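Long-range contact in glycoside hydrolase family 81 (Clostridium thermocellum, PDB 6FOP), which probably hydrolyses beta-1,3-glucans such as laminarin as a family 81 glycoside hydrolase of the Clostridium thermocellum cellulosome: residues A[657-663]-A[675-679]. Sequence-based numbering, arbitrary orientation. Where two conformers were deposited one is given.
Sequences DSLGLPD and VFNKN
Leu661 and Asn677 form an antiparallel, hydrogen-bonded pair, with Leu661 N reaching Asn677 O at 3.1 Å and Asn677 N reaching Leu661 O at 2.8 Å; beyond Pro662, which has no N-H to give, Asp663 N donates to Val675 O. One step the other way, Gly660 leaves the helix with positive phi, and its CA makes a CA-H...O contact with Asn677 O at 3.4 Å. The chain thus illustrates how a helix can pass into an edge strand through a single glycine: helix 646-659 ends here, and 661-662 is an outermost strand of a four-stranded antiparallel sheet near the C-terminus, paired with 673-678. Leu659 and Phe676 pack the end of the helix against strand 673-678. With CG of Leu659 beside its backbone N (chi1 -61°), CD1 sits almost exactly over the centre of the Phe676 ring, a CH-pi contact 3.9 Å from the centroid, while Gly660 O approaches the ring edge at CD2. Leu309 and Leu586 also touch this phenylalanine. In one of its two conformers Lys678 stretches back along the helix end, bends at its last torsion (chi4 67°), and donates from NZ to Asp657 O at 2.9 Å. On the side of the sheet bearing Leu661, Asn677 ND2 gives a nearly straight bond to Asp663 OD2, meeting it from above the carboxylate plane; Arg682 forms a salt bridge to the same oxygen, and Ser665 OG is hydrogen-bonded to OD1.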
loop_
_atom_site.group_PDB
_atom_site.type_symbol
_atom_site.label_atom_id
_atom_site.label_comp_id
_atom_site.label_asym_id
_atom_site.label_seq_id
_atom_site.Cartn_x
_atom_site.Cartn_y
_atom_site.Cartn_z
ATOM N N ASP A 657 15.115 -19.762 -17.631
ATOM C CA ASP A 657 16.232 -20.287 -18.423
ATOM C C ASP A 657 15.831 -20.562 -19.889
ATOM O O ASP A 657 16.596 -20.270 -20.813
ATOM C CB ASP A 657 16.779 -21.552 -17.736
ATOM C CG ASP A 657 18.085 -22.049 -18.340
ATOM O OD1 ASP A 657 18.971 -21.255 -18.749
ATOM O OD2 ASP A 657 18.241 -23.273 -18.395
ATOM N N SER A 658 14.601 -21.061 -20.080
ATOM C CA SER A 658 14.075 -21.372 -21.386
ATOM C C SER A 658 13.418 -20.179 -22.091
ATOM O O SER A 658 13.651 -19.933 -23.288
ATOM C CB SER A 658 13.035 -22.480 -21.206
ATOM O OG SER A 658 12.466 -22.793 -22.432
ATOM N N LEU A 659 12.565 -19.477 -21.355
ATOM C CA LEU A 659 11.721 -18.396 -21.908
ATOM C C LEU A 659 12.467 -17.097 -22.114
ATOM O O LEU A 659 12.139 -16.320 -23.026
ATOM C CB LEU A 659 10.548 -18.124 -20.971
ATOM C CG LEU A 659 9.546 -19.258 -20.683
ATOM C CD1 LEU A 659 8.688 -18.908 -19.454
ATOM C CD2 LEU A 659 8.620 -19.493 -21.844
ATOM N N GLY A 660 13.458 -16.835 -21.270
ATOM C CA GLY A 660 14.085 -15.519 -21.197
ATOM C C GLY A 660 13.503 -14.657 -20.096
ATOM O O GLY A 660 12.721 -15.110 -19.274
ATOM N N LEU A 661 13.962 -13.416 -20.072
ATOM C CA LEU A 661 13.585 -12.461 -19.062
ATOM C C LEU A 661 12.278 -11.760 -19.433
ATOM O O LEU A 661 11.960 -11.594 -20.620
ATOM C CB LEU A 661 14.706 -11.432 -18.905
ATOM C CG LEU A 661 16.111 -11.982 -18.592
ATOM C CD1 LEU A 661 17.080 -10.842 -18.325
ATOM C CD2 LEU A 661 16.047 -12.923 -17.386
ATOM N N PRO A 662 11.540 -11.276 -18.435
ATOM C CA PRO A 662 10.314 -10.547 -18.773
ATOM C C PRO A 662 10.600 -9.303 -19.631
ATOM O O PRO A 662 11.526 -8.556 -19.358
ATOM C CB PRO A 662 9.731 -10.150 -17.417
ATOM C CG PRO A 662 10.900 -10.191 -16.487
ATOM C CD PRO A 662 11.754 -11.348 -16.981
ATOM N N ASP A 663 9.751 -9.073 -20.605
ATOM C CA ASP A 663 9.907 -7.976 -21.555
ATOM C C ASP A 663 8.750 -7.008 -21.334
ATOM O O ASP A 663 7.603 -7.302 -21.680
ATOM C CB ASP A 663 9.894 -8.516 -22.981
ATOM C CG ASP A 663 10.281 -7.475 -24.024
ATOM O OD1 ASP A 663 10.054 -6.276 -23.775
ATOM O OD2 ASP A 663 10.801 -7.862 -25.093
ATOM N N VAL A 675 5.103 -11.584 -21.426
ATOM C CA VAL A 675 6.020 -11.724 -22.542
ATOM C C VAL A 675 7.426 -11.855 -22.007
ATOM O O VAL A 675 7.822 -11.147 -21.073
ATOM C CB VAL A 675 5.947 -10.532 -23.514
ATOM C CG1 VAL A 675 6.830 -10.757 -24.742
ATOM C CG2 VAL A 675 4.490 -10.293 -23.935
ATOM N N PHE A 676 8.164 -12.791 -22.591
ATOM C CA PHE A 676 9.536 -13.106 -22.215
ATOM C C PHE A 676 10.436 -12.930 -23.437
ATOM O O PHE A 676 9.977 -13.084 -24.579
ATOM C CB PHE A 676 9.615 -14.549 -21.696
ATOM C CG PHE A 676 8.699 -14.837 -20.541
ATOM C CD1 PHE A 676 7.360 -15.147 -20.743
ATOM C CD2 PHE A 676 9.163 -14.747 -19.236
ATOM C CE1 PHE A 676 6.515 -15.379 -19.672
ATOM C CE2 PHE A 676 8.318 -14.973 -18.162
ATOM C CZ PHE A 676 6.994 -15.292 -18.381
ATOM N N ASN A 677 11.716 -12.625 -23.200
ATOM C CA ASN A 677 12.656 -12.321 -24.274
ATOM C C ASN A 677 13.982 -12.984 -23.948
ATOM O O ASN A 677 14.615 -12.631 -22.946
ATOM C CB ASN A 677 12.807 -10.805 -24.385
ATOM C CG ASN A 677 13.625 -10.366 -25.569
ATOM O OD1 ASN A 677 14.546 -11.049 -25.990
ATOM N ND2 ASN A 677 13.310 -9.180 -26.089
ATOM N N LYS A 678 14.370 -13.963 -24.766
ATOM C CA LYS A 678 15.660 -14.654 -24.643
ATOM C C LYS A 678 16.465 -14.315 -25.876
ATOM O O LYS A 678 16.113 -14.729 -26.973
ATOM C CB LYS A 678 15.464 -16.174 -24.525
ATOM C CG LYS A 678 16.746 -16.913 -24.160
ATOM C CD LYS A 678 16.517 -18.404 -24.082
ATOM C CE LYS A 678 17.820 -19.156 -23.868
ATOM N NZ LYS A 678 18.434 -18.892 -22.533
ATOM N N ASN A 679 17.513 -13.506 -25.702
ATOM C CA ASN A 679 18.389 -13.131 -26.804
ATOM C C ASN A 679 17.627 -12.658 -28.035
ATOM O O ASN A 679 17.892 -13.092 -29.163
ATOM C CB ASN A 679 19.307 -14.309 -27.153
ATOM C CG ASN A 679 20.149 -14.753 -25.973
ATOM O OD1 ASN A 679 20.636 -13.927 -25.182
ATOM N ND2 ASN A 679 20.318 -16.056 -25.834
#